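Local coordinates for ubiquitin domain-containing protein DSK2,putative (Plasmodium falciparum, PDB 6JL3) that probably shuttles ubiquitinated proteins to the proteasome, recognising proteasomal receptors through its ubiquitin-like domain, at residues M3-S8 with Y63-G68; V7-T12 with N69-V74; I25-L30 with K52-K57. All coordinates share one frame; numbering follows the deposited sequence.

Overall arrangement
All three contacts lie in one small ubiquitin-like domain. Contacts 1 and 2 follow each other along strand 5-11 and share Val-7 and Ser-8; their centres are about 12 Å apart. Contact 1 brings the loop 63-68 to the start of this strand. Contact 2 then pairs the strand with 70-75, its parallel neighbour in the mixed sheet. Contact 3 joins the start of helix 27-35 to residues 52-57, about 13 Å from the centres of both others, and in sequence it falls between the halves of each. Leu-30 and Leu-54 of contact 3 pack on Met-71 of contact 2, so helix, sheet and loop meet in one hydrophobic core.

Contact 1: residues M3-S8 with Y63-G68; sequences MVINVS and YGVADG
This is a surface contact in which the loop 63-68 docks on the start of strand 5-11 through Ile-5, Asn-6 and Val-7. Two hydrogen bonds grip the backbone of Asn-6. Asn-6 N donates to Asp-67 OD1 at 2.8 Å, nearly straight at 168°, and meets the oxygen from above the carboxylate plane. Asp-67 CG stands anti to the backbone N (chi1 -166°), which carries the carboxylate across to the strand. The O of Asn-6 accepts from Gly-68 N at 2.7 Å. In the ubiquitin-like beta-grasp fold this loop leads into strand 70-75, which runs beside strand 5-11; the two bonds hold the chain to strand 5-11 just before that pairing begins. The side chains of Ile-5 and Asp-67 run antiparallel past one another, Ile-5 CB 3.9 Å from Asp-67 CB. The far end of Ile-5, CD1, reaches Val-65 CG2 at 4.0 Å and also rests against the Ala-66 carbonyl carbon. Val-7 crosses Val-65 at about a right angle, CG2 to CG2 at 3.9 Å. Val-65 also touches Leu-60 and Met-71, linking the loop to the core. Along the other edge of strand 5-11, Ile-5 and Val-7 bond through their backbones to strand 15-21.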
ATOM      1  N   MET A   3       0.490  15.304   9.210  1.00 31.96           N
ATOM      2  CA  MET A   3       0.283  14.172  10.106  1.00 29.20           C
ATOM      3  C   MET A   3       0.264  12.868   9.328  1.00 23.29           C
ATOM      4  O   MET A   3      -0.276  12.785   8.220  1.00 25.57           O
ATOM      5  CB  MET A   3      -1.021  14.326  10.884  1.00 32.94           C
ATOM      6  CG  MET A   3      -0.982  15.417  11.938  1.00 35.07           C
ATOM      7  SD  MET A   3      -0.747  14.798  13.613  0.50 37.62           S
ATOM      8  CE  MET A   3      -2.328  14.010  13.910  1.00 37.87           C
ATOM      9  N   VAL A   4       0.848  11.837   9.925  1.00 18.54           N
ATOM     10  CA  VAL A   4       0.981  10.552   9.261  1.00 15.28           C
ATOM     11  C   VAL A   4       0.259   9.476  10.062  1.00 13.92           C
ATOM     12  O   VAL A   4       0.014   9.605  11.265  1.00 17.18           O
ATOM     13  CB  VAL A   4       2.455  10.166   9.005  1.00 17.35           C
ATOM     14  CG1 VAL A   4       3.064  11.064   7.934  1.00 17.74           C
ATOM     15  CG2 VAL A   4       3.266  10.241  10.298  1.00 18.26           C
ATOM     16  N   ILE A   5      -0.105   8.410   9.349  1.00 12.23           N
ATOM     17  CA  ILE A   5      -0.676   7.199   9.912  1.00 11.68           C
ATOM     18  C   ILE A   5       0.243   6.041   9.529  1.00 11.74           C
ATOM     19  O   ILE A   5       0.971   6.099   8.538  1.00 12.96           O
ATOM     20  CB  ILE A   5      -2.118   6.945   9.408  1.00 11.68           C
ATOM     21  CG1 ILE A   5      -2.138   6.691   7.896  1.00 11.31           C
ATOM     22  CG2 ILE A   5      -3.034   8.114   9.782  1.00 13.41           C
ATOM     23  CD1 ILE A   5      -3.441   6.058   7.396  1.00 12.96           C
ATOM     24  N   ASN A   6       0.189   4.973  10.315  1.00 11.35           N
ATOM     25  CA  ASN A   6       0.950   3.774   9.998  1.00 11.06           C
ATOM     26  C   ASN A   6       0.094   2.802   9.199  1.00 11.41           C
ATOM     27  O   ASN A   6      -1.074   2.568   9.521  1.00 13.98           O
ATOM     28  CB  ASN A   6       1.426   3.079  11.276  1.00 13.92           C
ATOM     29  CG  ASN A   6       2.517   3.847  11.982  1.00 20.66           C
ATOM     30  OD1 ASN A   6       3.494   4.275  11.363  1.00 22.13           O
ATOM     31  ND2 ASN A   6       2.355   4.034  13.284  0.66 23.37           N
ATOM     32  N   VAL A   7       0.683   2.246   8.146  1.00  9.95           N
ATOM     33  CA  VAL A   7       0.080   1.169   7.376  1.00 10.80           C
ATOM     34  C   VAL A   7       1.107   0.052   7.260  1.00 10.18           C
ATOM     35  O   VAL A   7       2.271   0.297   6.916  1.00 11.22           O
ATOM     36  CB  VAL A   7      -0.375   1.636   5.981  1.00 12.38           C
ATOM     37  CG1 VAL A   7      -0.929   0.471   5.172  1.00 13.78           C
ATOM     38  CG2 VAL A   7      -1.407   2.752   6.118  1.00 14.73           C
ATOM     39  N   SER A   8       0.685  -1.166   7.572  1.00 10.09           N
ATOM     40  CA  SER A   8       1.535  -2.338   7.490  1.00 10.38           C
ATOM     41  C   SER A   8       1.217  -3.112   6.221  1.00 10.53           C
ATOM     42  O   SER A   8       0.078  -3.127   5.751  1.00 12.17           O
ATOM     43  CB  SER A   8       1.319  -3.238   8.703  1.00 13.20           C
ATOM     44  OG  SER A   8       1.736  -2.588   9.885  1.00 15.12           O
ATOM     45  N   TYR A  63     -10.828   5.010   0.290  1.00  9.69           N
ATOM     46  CA  TYR A  63     -10.986   3.650   0.774  1.00 10.80           C
ATOM     47  C   TYR A  63     -11.044   3.567   2.295  1.00 11.01           C
ATOM     48  O   TYR A  63     -11.104   2.459   2.845  1.00 12.91           O
ATOM     49  CB  TYR A  63      -9.823   2.816   0.257  1.00 10.91           C
ATOM     50  CG  TYR A  63      -9.768   2.688  -1.243  1.00 11.30           C
ATOM     51  CD1 TYR A  63     -10.684   1.893  -1.921  1.00 12.80           C
ATOM     52  CD2 TYR A  63      -8.774   3.318  -1.982  1.00 12.58           C
ATOM     53  CE1 TYR A  63     -10.611   1.733  -3.289  1.00 14.44           C
ATOM     54  CE2 TYR A  63      -8.696   3.161  -3.354  1.00 13.76           C
ATOM     55  CZ  TYR A  63      -9.622   2.369  -3.999  1.00 14.07           C
ATOM     56  OH  TYR A  63      -9.554   2.198  -5.367  1.00 15.85           O
ATOM     57  N   GLY A  64     -11.034   4.704   2.984  1.00 11.41           N
ATOM     58  CA  GLY A  64     -11.130   4.702   4.427  1.00 12.88           C
ATOM     59  C   GLY A  64      -9.928   4.134   5.147  1.00 12.92           C
ATOM     60  O   GLY A  64     -10.088   3.538   6.214  1.00 14.71           O
ATOM     61  N   VAL A  65      -8.723   4.320   4.601  1.00 12.23           N
ATOM     62  CA  VAL A  65      -7.526   3.800   5.250  1.00 12.15           C
ATOM     63  C   VAL A  65      -7.392   4.428   6.626  1.00 13.23           C
ATOM     64  O   VAL A  65      -7.638   5.627   6.813  1.00 18.54           O
ATOM     65  CB  VAL A  65      -6.295   4.081   4.374  1.00 13.44           C
ATOM     66  CG1 VAL A  65      -6.047   5.567   4.280  0.44 14.15           C
ATOM     67  CG2 VAL A  65      -5.061   3.369   4.923  1.00 13.68           C
ATOM     68  N   ALA A  66      -6.996   3.620   7.598  1.00 11.13           N
ATOM     69  CA  ALA A  66      -6.915   4.053   8.986  1.00 11.45           C
ATOM     70  C   ALA A  66      -5.588   3.626   9.596  1.00 10.14           C
ATOM     71  O   ALA A  66      -4.988   2.626   9.194  1.00 10.41           O
ATOM     72  CB  ALA A  66      -8.056   3.456   9.816  1.00 12.91           C
ATOM     73  N   ASP A  67      -5.153   4.397  10.587  1.00  9.76           N
ATOM     74  CA  ASP A  67      -3.908   4.145  11.307  1.00 10.25           C
ATOM     75  C   ASP A  67      -3.893   2.741  11.889  1.00  9.66           C
ATOM     76  O   ASP A  67      -4.780   2.365  12.663  1.00 12.03           O
ATOM     77  CB  ASP A  67      -3.811   5.189  12.422  1.00 10.67           C
ATOM     78  CG  ASP A  67      -2.439   5.294  13.048  1.00 10.43           C
ATOM     79  OD1 ASP A  67      -1.493   4.637  12.590  1.00 11.04           O
ATOM     80  OD2 ASP A  67      -2.322   6.052  14.026  1.00 12.60           O
ATOM     81  N   GLY A  68      -2.888   1.965  11.494  1.00 10.12           N
ATOM     82  CA  GLY A  68      -2.728   0.600  11.953  1.00 10.64           C
ATOM     83  C   GLY A  68      -3.235  -0.454  10.994  1.00 10.64           C
ATOM     84  O   GLY A  68      -3.005  -1.643  11.238  1.00 12.11           O
TER

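Contact 2: residues V7-T12 with N69-V74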
ATOM      1  N   VAL A   7       0.683   2.246   8.146  1.00  9.95           N
ATOM      2  CA  VAL A   7       0.080   1.169   7.376  1.00 10.80           C
ATOM      3  C   VAL A   7       1.107   0.052   7.260  1.00 10.18           C
ATOM      4  O   VAL A   7       2.271   0.297   6.916  1.00 11.22           O
ATOM      5  CB  VAL A   7      -0.375   1.636   5.981  1.00 12.38           C
ATOM      6  CG1 VAL A   7      -0.929   0.471   5.172  1.00 13.78           C
ATOM      7  CG2 VAL A   7      -1.407   2.752   6.118  1.00 14.73           C
ATOM      8  N   SER A   8       0.685  -1.166   7.572  1.00 10.09           N
ATOM      9  CA  SER A   8       1.535  -2.338   7.490  1.00 10.38           C
ATOM     10  C   SER A   8       1.217  -3.112   6.221  1.00 10.53           C
ATOM     11  O   SER A   8       0.078  -3.127   5.751  1.00 12.17           O
ATOM     12  CB  SER A   8       1.319  -3.238   8.703  1.00 13.20           C
ATOM     13  OG  SER A   8       1.736  -2.588   9.885  1.00 15.12           O
ATOM     14  N   PHE A   9       2.238  -3.763   5.677  1.00  9.84           N
ATOM     15  CA  PHE A   9       2.104  -4.577   4.484  1.00 10.08           C
ATOM     16  C   PHE A   9       2.564  -5.997   4.754  1.00 10.88           C
ATOM     17  O   PHE A   9       3.625  -6.220   5.353  1.00 13.51           O
ATOM     18  CB  PHE A   9       2.925  -4.003   3.340  1.00 10.81           C
ATOM     19  CG  PHE A   9       2.315  -2.791   2.761  1.00 11.43           C
ATOM     20  CD1 PHE A   9       2.576  -1.554   3.314  1.00 13.43           C
ATOM     21  CD2 PHE A   9       1.432  -2.886   1.701  1.00 14.16           C
ATOM     22  CE1 PHE A   9       1.991  -0.434   2.804  1.00 16.57           C
ATOM     23  CE2 PHE A   9       0.847  -1.765   1.182  1.00 14.61           C
ATOM     24  CZ  PHE A   9       1.125  -0.537   1.737  1.00 14.78           C
ATOM     25  N   LYS A  10       1.756  -6.950   4.305  1.00 10.32           N
ATOM     26  CA  LYS A  10       2.138  -8.348   4.196  1.00 11.00           C
ATOM     27  C   LYS A  10       2.378  -8.620   2.721  1.00 10.40           C
ATOM     28  O   LYS A  10       1.469  -8.439   1.895  1.00 11.99           O
ATOM     29  CB  LYS A  10       1.040  -9.243   4.753  1.00 12.48           C
ATOM     30  CG  LYS A  10       0.919  -9.123   6.258  1.00 15.20           C
ATOM     31  CD  LYS A  10      -0.182  -9.999   6.803  1.00 20.55           C
ATOM     32  CE  LYS A  10      -0.114 -10.109   8.321  1.00 24.88           C
ATOM     33  NZ  LYS A  10      -1.100 -11.112   8.825  1.00 29.97           N
ATOM     34  N   VAL A  11       3.607  -9.014   2.394  1.00 10.21           N
ATOM     35  CA  VAL A  11       4.059  -9.178   1.021  1.00 10.67           C
ATOM     36  C   VAL A  11       4.333 -10.650   0.762  1.00 11.05           C
ATOM     37  O   VAL A  11       4.866 -11.356   1.630  1.00 11.50           O
ATOM     38  CB  VAL A  11       5.342  -8.355   0.783  1.00 11.38           C
ATOM     39  CG1 VAL A  11       5.719  -8.357  -0.686  1.00 12.94           C
ATOM     40  CG2 VAL A  11       5.187  -6.940   1.321  1.00 13.24           C
ATOM     41  N   THR A  12       4.000 -11.104  -0.452  1.00 11.02           N
ATOM     42  CA  THR A  12       4.280 -12.477  -0.845  1.00 11.79           C
ATOM     43  C   THR A  12       5.719 -12.839  -0.501  1.00 11.85           C
ATOM     44  O   THR A  12       6.641 -12.025  -0.643  1.00 13.06           O
ATOM     45  CB  THR A  12       4.079 -12.647  -2.353  1.00 14.16           C
ATOM     46  OG1 THR A  12       2.796 -12.153  -2.733  1.00 15.14           O
ATOM     47  CG2 THR A  12       4.158 -14.112  -2.756  1.00 16.64           C
ATOM     48  N   ASN A  69      -3.915  -0.062   9.919  1.00  9.62           N
ATOM     49  CA  ASN A  69      -4.426  -1.039   8.968  1.00 10.16           C
ATOM     50  C   ASN A  69      -3.284  -1.830   8.335  1.00 10.21           C
ATOM     51  O   ASN A  69      -2.160  -1.340   8.187  1.00 11.47           O
ATOM     52  CB  ASN A  69      -5.213  -0.353   7.836  1.00 10.50           C
ATOM     53  CG  ASN A  69      -6.636   0.091   8.219  1.00 11.23           C
ATOM     54  OD1 ASN A  69      -7.262   0.839   7.462  1.00 12.00           O
ATOM     55  ND2 ASN A  69      -7.146  -0.362   9.359  1.00 12.62           N
ATOM     56  N   THR A  70      -3.605  -3.052   7.923  1.00 10.36           N
ATOM     57  CA  THR A  70      -2.710  -3.904   7.159  1.00 11.15           C
ATOM     58  C   THR A  70      -3.286  -4.104   5.763  1.00 11.00           C
ATOM     59  O   THR A  70      -4.489  -4.307   5.596  1.00 14.55           O
ATOM     60  CB  THR A  70      -2.514  -5.263   7.850  1.00 14.04           C
ATOM     61  OG1 THR A  70      -1.924  -5.055   9.141  0.70 11.48           O
ATOM     62  CG2 THR A  70      -1.617  -6.178   7.027  1.00 16.28           C
ATOM     63  N   MET A  71      -2.424  -4.008   4.763  1.00  9.33           N
ATOM     64  CA  MET A  71      -2.749  -4.313   3.382  1.00  9.47           C
ATOM     65  C   MET A  71      -1.856  -5.454   2.922  1.00  9.44           C
ATOM     66  O   MET A  71      -0.824  -5.751   3.530  1.00 10.57           O
ATOM     67  CB  MET A  71      -2.502  -3.097   2.490  1.00 10.77           C
ATOM     68  CG  MET A  71      -3.236  -1.850   2.941  1.00 11.04           C
ATOM     69  SD  MET A  71      -3.145  -0.536   1.717  1.00 12.36           S
ATOM     70  CE  MET A  71      -4.091   0.757   2.512  1.00 12.78           C
ATOM     71  N   HIS A  72      -2.256  -6.103   1.837  1.00  8.79           N
ATOM     72  CA  HIS A  72      -1.417  -7.102   1.204  1.00  9.08           C
ATOM     73  C   HIS A  72      -0.841  -6.543  -0.082  1.00  9.20           C
ATOM     74  O   HIS A  72      -1.498  -5.786  -0.800  1.00 10.74           O
ATOM     75  CB  HIS A  72      -2.181  -8.387   0.912  1.00 11.30           C
ATOM     76  CG  HIS A  72      -2.488  -9.182   2.131  1.00 12.91           C
ATOM     77  ND1 HIS A  72      -3.485  -8.830   3.014  1.00 14.89           N
ATOM     78  CD2 HIS A  72      -1.922 -10.305   2.631  1.00 15.90           C
ATOM     79  CE1 HIS A  72      -3.531  -9.710   3.997  1.00 19.18           C
ATOM     80  NE2 HIS A  72      -2.592 -10.616   3.789  1.00 19.81           N
ATOM     81  N   LEU A  73       0.390  -6.918  -0.362  1.00  9.19           N
ATOM     82  CA  LEU A  73       1.071  -6.563  -1.599  1.00  9.32           C
ATOM     83  C   LEU A  73       1.440  -7.851  -2.317  1.00  9.47           C
ATOM     84  O   LEU A  73       2.153  -8.700  -1.761  1.00 10.70           O
ATOM     85  CB  LEU A  73       2.313  -5.731  -1.288  1.00 10.94           C
ATOM     86  CG  LEU A  73       3.119  -5.267  -2.489  1.00 11.67           C
ATOM     87  CD1 LEU A  73       2.309  -4.347  -3.371  1.00 16.06           C
ATOM     88  CD2 LEU A  73       4.380  -4.581  -1.990  1.00 14.32           C
ATOM     89  N   VAL A  74       0.935  -8.006  -3.537  1.00  9.98           N
ATOM     90  CA  VAL A  74       1.193  -9.178  -4.357  1.00 10.83           C
ATOM     91  C   VAL A  74       1.688  -8.720  -5.725  1.00 11.53           C
ATOM     92  O   VAL A  74       1.589  -7.545  -6.090  1.00 12.27           O
ATOM     93  CB  VAL A  74      -0.041 -10.104  -4.482  1.00 11.70           C
ATOM     94  CG1 VAL A  74      -0.526 -10.524  -3.097  1.00 12.39           C
ATOM     95  CG2 VAL A  74      -1.156  -9.449  -5.274  1.00 12.39           C
TER
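Strands 7-11 and 70-74 run parallel, their axes 4.6 Å apart at closest and turned by 36°. This is the central parallel pair of the beta-grasp sheet, formed by its first and last strands. Ser-8 and Lys-10 supply both N and O to the pairing: Ser-8 N donates to Asn-69 O at 2.9 Å, and Lys-10 N to Met-71 O; their carbonyls accept from Met-71 N and Leu-73 N. A weak bond from Thr-12 N to Leu-73 O ends the series. Phe-9, Val-11, Met-71 and Leu-73 share the face that carries the core. Phe-9 and Met-71 lie side by side, Phe-9 CE2 3.8 Å from Met-71 CB. Met-71 SD is 5.0 Å from the Phe-9 ring centroid, an oblique Met-aromatic contact. Leu-30 of helix 27-35 packs on both residues. Val-11 CG2 lies 4.1 Å from Leu-73 CB, the side chains running alongside. Ser-8, Lys-10, Thr-70 and His-72 occupy the other face. The Ser-8 hydroxyl bonds with Thr-18. Lys-10 CG is anti to the carbonyl carbon (chi1 -70°), setting the extended chain beside the His-72 ring, Lys-10 CB 3.8 Å from His-72 CD2. Lys-10 CG passes the Thr-70 methyl CG2 at a slant, 4.0 Å away.

Contact 3: residues I25-L30 with K52-K57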
ATOM      1  N   ILE A  25      -2.410  10.477   0.296  1.00 15.96           N
ATOM      2  CA  ILE A  25      -1.612  10.166  -0.887  1.00 14.01           C
ATOM      3  C   ILE A  25      -2.420   9.240  -1.802  1.00 12.57           C
ATOM      4  O   ILE A  25      -3.410   8.623  -1.394  1.00 14.25           O
ATOM      5  CB  ILE A  25      -0.246   9.554  -0.532  1.00 12.81           C
ATOM      6  CG1 ILE A  25      -0.420   8.187   0.131  1.00 12.45           C
ATOM      7  CG2 ILE A  25       0.563  10.516   0.344  1.00 14.63           C
ATOM      8  CD1 ILE A  25       0.898   7.442   0.321  1.00 12.69           C
ATOM      9  N   THR A  26      -1.987   9.137  -3.053  1.00 11.86           N
ATOM     10  CA  THR A  26      -2.677   8.241  -3.970  1.00 11.83           C
ATOM     11  C   THR A  26      -2.141   6.816  -3.832  1.00 10.89           C
ATOM     12  O   THR A  26      -1.068   6.569  -3.264  1.00 10.94           O
ATOM     13  CB  THR A  26      -2.490   8.681  -5.418  1.00 13.11           C
ATOM     14  OG1 THR A  26      -1.094   8.583  -5.744  1.00 14.01           O
ATOM     15  CG2 THR A  26      -3.008  10.091  -5.623  1.00 14.40           C
ATOM     16  N   VAL A  27      -2.890   5.871  -4.406  1.00 10.62           N
ATOM     17  CA  VAL A  27      -2.432   4.485  -4.488  1.00 11.04           C
ATOM     18  C   VAL A  27      -1.093   4.394  -5.214  1.00 11.28           C
ATOM     19  O   VAL A  27      -0.195   3.650  -4.800  1.00 10.80           O
ATOM     20  CB  VAL A  27      -3.519   3.626  -5.156  1.00 11.26           C
ATOM     21  CG1 VAL A  27      -3.014   2.227  -5.457  1.00 11.66           C
ATOM     22  CG2 VAL A  27      -4.755   3.594  -4.270  1.00 11.43           C
ATOM     23  N   LEU A  28      -0.934   5.145  -6.304  1.00 11.16           N
ATOM     24  CA  LEU A  28       0.343   5.149  -7.013  1.00 11.86           C
ATOM     25  C   LEU A  28       1.470   5.665  -6.117  1.00 11.72           C
ATOM     26  O   LEU A  28       2.569   5.093  -6.100  1.00 11.89           O
ATOM     27  CB  LEU A  28       0.237   5.969  -8.297  1.00 13.81           C
ATOM     28  CG  LEU A  28       1.504   5.969  -9.160  1.00 15.64           C
ATOM     29  CD1 LEU A  28       1.911   4.558  -9.576  1.00 17.57           C
ATOM     30  CD2 LEU A  28       1.332   6.866 -10.393  1.00 17.85           C
ATOM     31  N   ASP A  29       1.218   6.742  -5.363  1.00 11.44           N
ATOM     32  CA  ASP A  29       2.200   7.217  -4.390  1.00 12.16           C
ATOM     33  C   ASP A  29       2.593   6.095  -3.434  1.00 10.96           C
ATOM     34  O   ASP A  29       3.770   5.938  -3.082  1.00 11.12           O
ATOM     35  CB  ASP A  29       1.628   8.366  -3.545  1.00 13.23           C
ATOM     36  CG  ASP A  29       1.487   9.686  -4.289  0.63 11.28           C
ATOM     37  OD1 ASP A  29       2.251   9.964  -5.228  0.71 12.73           O
ATOM     38  OD2 ASP A  29       0.597  10.479  -3.891  0.74 13.57           O
ATOM     39  N   LEU A  30       1.595   5.341  -2.958  1.00 10.14           N
ATOM     40  CA  LEU A  30       1.843   4.247  -2.025  1.00 10.11           C
ATOM     41  C   LEU A  30       2.648   3.130  -2.676  1.00  9.52           C
ATOM     42  O   LEU A  30       3.530   2.556  -2.033  1.00 10.22           O
ATOM     43  CB  LEU A  30       0.506   3.749  -1.479  1.00 10.52           C
ATOM     44  CG  LEU A  30       0.576   2.673  -0.402  1.00 11.05           C
ATOM     45  CD1 LEU A  30       1.376   3.168   0.795  1.00 12.68           C
ATOM     46  CD2 LEU A  30      -0.818   2.241   0.023  1.00 12.45           C
ATOM     47  N   LYS A  52     -10.363  -5.541  -2.361  1.00 10.83           N
ATOM     48  CA  LYS A  52     -10.246  -4.910  -3.660  1.00 11.72           C
ATOM     49  C   LYS A  52      -8.791  -4.702  -4.048  1.00 10.64           C
ATOM     50  O   LYS A  52      -7.905  -4.603  -3.198  1.00 10.67           O
ATOM     51  CB  LYS A  52     -10.914  -3.540  -3.667  1.00 14.55           C
ATOM     52  CG  LYS A  52     -12.401  -3.607  -3.524  1.00 17.53           C
ATOM     53  CD  LYS A  52     -13.009  -2.223  -3.475  1.00 17.72           C
ATOM     54  CE  LYS A  52     -12.749  -1.551  -2.135  1.00 18.39           C
ATOM     55  NZ  LYS A  52     -13.609  -2.092  -1.043  1.00 19.01           N
ATOM     56  N   ILE A  53      -8.573  -4.621  -5.357  1.00 10.46           N
ATOM     57  CA  ILE A  53      -7.322  -4.145  -5.929  1.00 10.49           C
ATOM     58  C   ILE A  53      -7.427  -2.625  -5.997  1.00 11.04           C
ATOM     59  O   ILE A  53      -8.242  -2.092  -6.752  1.00 11.84           O
ATOM     60  CB  ILE A  53      -7.073  -4.744  -7.321  1.00 10.94           C
ATOM     61  CG1 ILE A  53      -7.029  -6.277  -7.277  1.00 11.87           C
ATOM     62  CG2 ILE A  53      -5.754  -4.211  -7.884  1.00 12.07           C
ATOM     63  CD1 ILE A  53      -7.075  -6.937  -8.651  1.00 13.14           C
ATOM     64  N   LEU A  54      -6.627  -1.916  -5.201  1.00 10.15           N
ATOM     65  CA  LEU A  54      -6.766  -0.467  -5.146  1.00 10.21           C
ATOM     66  C   LEU A  54      -6.289   0.170  -6.449  1.00 10.70           C
ATOM     67  O   LEU A  54      -5.375  -0.326  -7.110  1.00 11.74           O
ATOM     68  CB  LEU A  54      -5.984   0.091  -3.961  1.00 10.83           C
ATOM     69  CG  LEU A  54      -6.381  -0.465  -2.590  1.00 11.14           C
ATOM     70  CD1 LEU A  54      -5.663   0.363  -1.519  1.00 12.57           C
ATOM     71  CD2 LEU A  54      -7.872  -0.478  -2.345  1.00 11.91           C
ATOM     72  N   LYS A  55      -6.919   1.292  -6.807  1.00 11.66           N
ATOM     73  CA  LYS A  55      -6.733   1.934  -8.108  1.00 12.36           C
ATOM     74  C   LYS A  55      -5.743   3.096  -8.028  1.00 11.70           C
ATOM     75  O   LYS A  55      -5.908   4.009  -7.210  1.00 11.70           O
ATOM     76  CB  LYS A  55      -8.083   2.428  -8.642  1.00 14.08           C
ATOM     77  CG  LYS A  55      -9.102   1.317  -8.938  1.00 18.88           C
ATOM     78  CD  LYS A  55      -8.574   0.355  -9.999  1.00 26.20           C
ATOM     79  CE  LYS A  55      -9.505  -0.832 -10.252  1.00 31.15           C
ATOM     80  NZ  LYS A  55     -10.796  -0.420 -10.872  1.00 32.14           N
ATOM     81  N   ASP A  56      -4.772   3.094  -8.949  1.00 13.35           N
ATOM     82  CA  ASP A  56      -3.594   3.958  -8.884  1.00 13.59           C
ATOM     83  C   ASP A  56      -3.924   5.423  -8.624  1.00 13.49           C
ATOM     84  O   ASP A  56      -3.241   6.093  -7.840  1.00 13.34           O
ATOM     85  CB  ASP A  56      -2.844   3.906 -10.222  1.00 15.83           C
ATOM     86  CG  ASP A  56      -1.936   2.715 -10.368  1.00 19.45           C
ATOM     87  OD1 ASP A  56      -1.773   1.960  -9.394  1.00 19.49           O
ATOM     88  OD2 ASP A  56      -1.378   2.549 -11.478  1.00 22.43           O
ATOM     89  N   LYS A  57      -4.889   5.974  -9.361  1.00 13.79           N
ATOM     90  CA  LYS A  57      -5.100   7.421  -9.344  1.00 14.38           C
ATOM     91  C   LYS A  57      -5.871   7.903  -8.125  1.00 13.85           C
ATOM     92  O   LYS A  57      -6.008   9.117  -7.939  1.00 17.53           O
ATOM     93  CB  LYS A  57      -5.801   7.884 -10.625  1.00 15.85           C
ATOM     94  CG  LYS A  57      -4.928   7.705 -11.855  1.00 18.82           C
ATOM     95  CD  LYS A  57      -5.617   8.127 -13.140  1.00 23.85           C
ATOM     96  CE  LYS A  57      -4.627   8.125 -14.295  1.00 27.68           C
ATOM     97  NZ  LYS A  57      -5.223   8.670 -15.547  0.56 29.04           N
TER
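Val-27 and Leu-28, in the first turn of helix 27-35, meet the Leu-54 side chain and the backbone carbonyls of Lys-55 and Asp-56. A single hydrogen bond joins the two segments: Leu-28 N donates to Asp-56 O at 2.9 Å. The N-H lies in the carbonyl plane, on a lone pair, with a C=O...N angle of 126°. Asp-56 O also sits against Thr-26 CB at 3.6 Å, so the carbonyl is closely packed by the helix start. Val-27 CB and CG2 press on the neighbouring carbonyl, with Val-27 CB 3.2 Å from Lys-55 O. The apolar part is Val-27 CG2 against Leu-54 CB at 3.7 Å, and the two side chains cross at about a right angle. Leu-28 CB lies 4.2 Å from Asp-56 CB. The Asp-56 carboxylate forms a salt bridge through OD1 with Lys-31, one turn further along the helix.

The helix start is itself held in shape. Thr-26 is the N-cap: Asp-29 N donates to Thr-26 OG1 at 3.0 Å. In return Thr-26 N donates to Asp-29 OD2 at 3.0 Å, on the anti side, tilted 34° out of the carboxylate plane. Thr-26 chi1 of 64° places OG1 between the backbone N and the carbonyl carbon, where it can face the amide of Asp-29. Beyond this shell, Leu-60 packs on Val-27, while Tyr-63 and Ile-47 pack on Leu-54. Tyr-63 OH also bonds to Lys-55 N. The pair of reciprocal bonds is a capping box, here opening the helix that packs across the sheet of the ubiquitin-like beta-grasp fold.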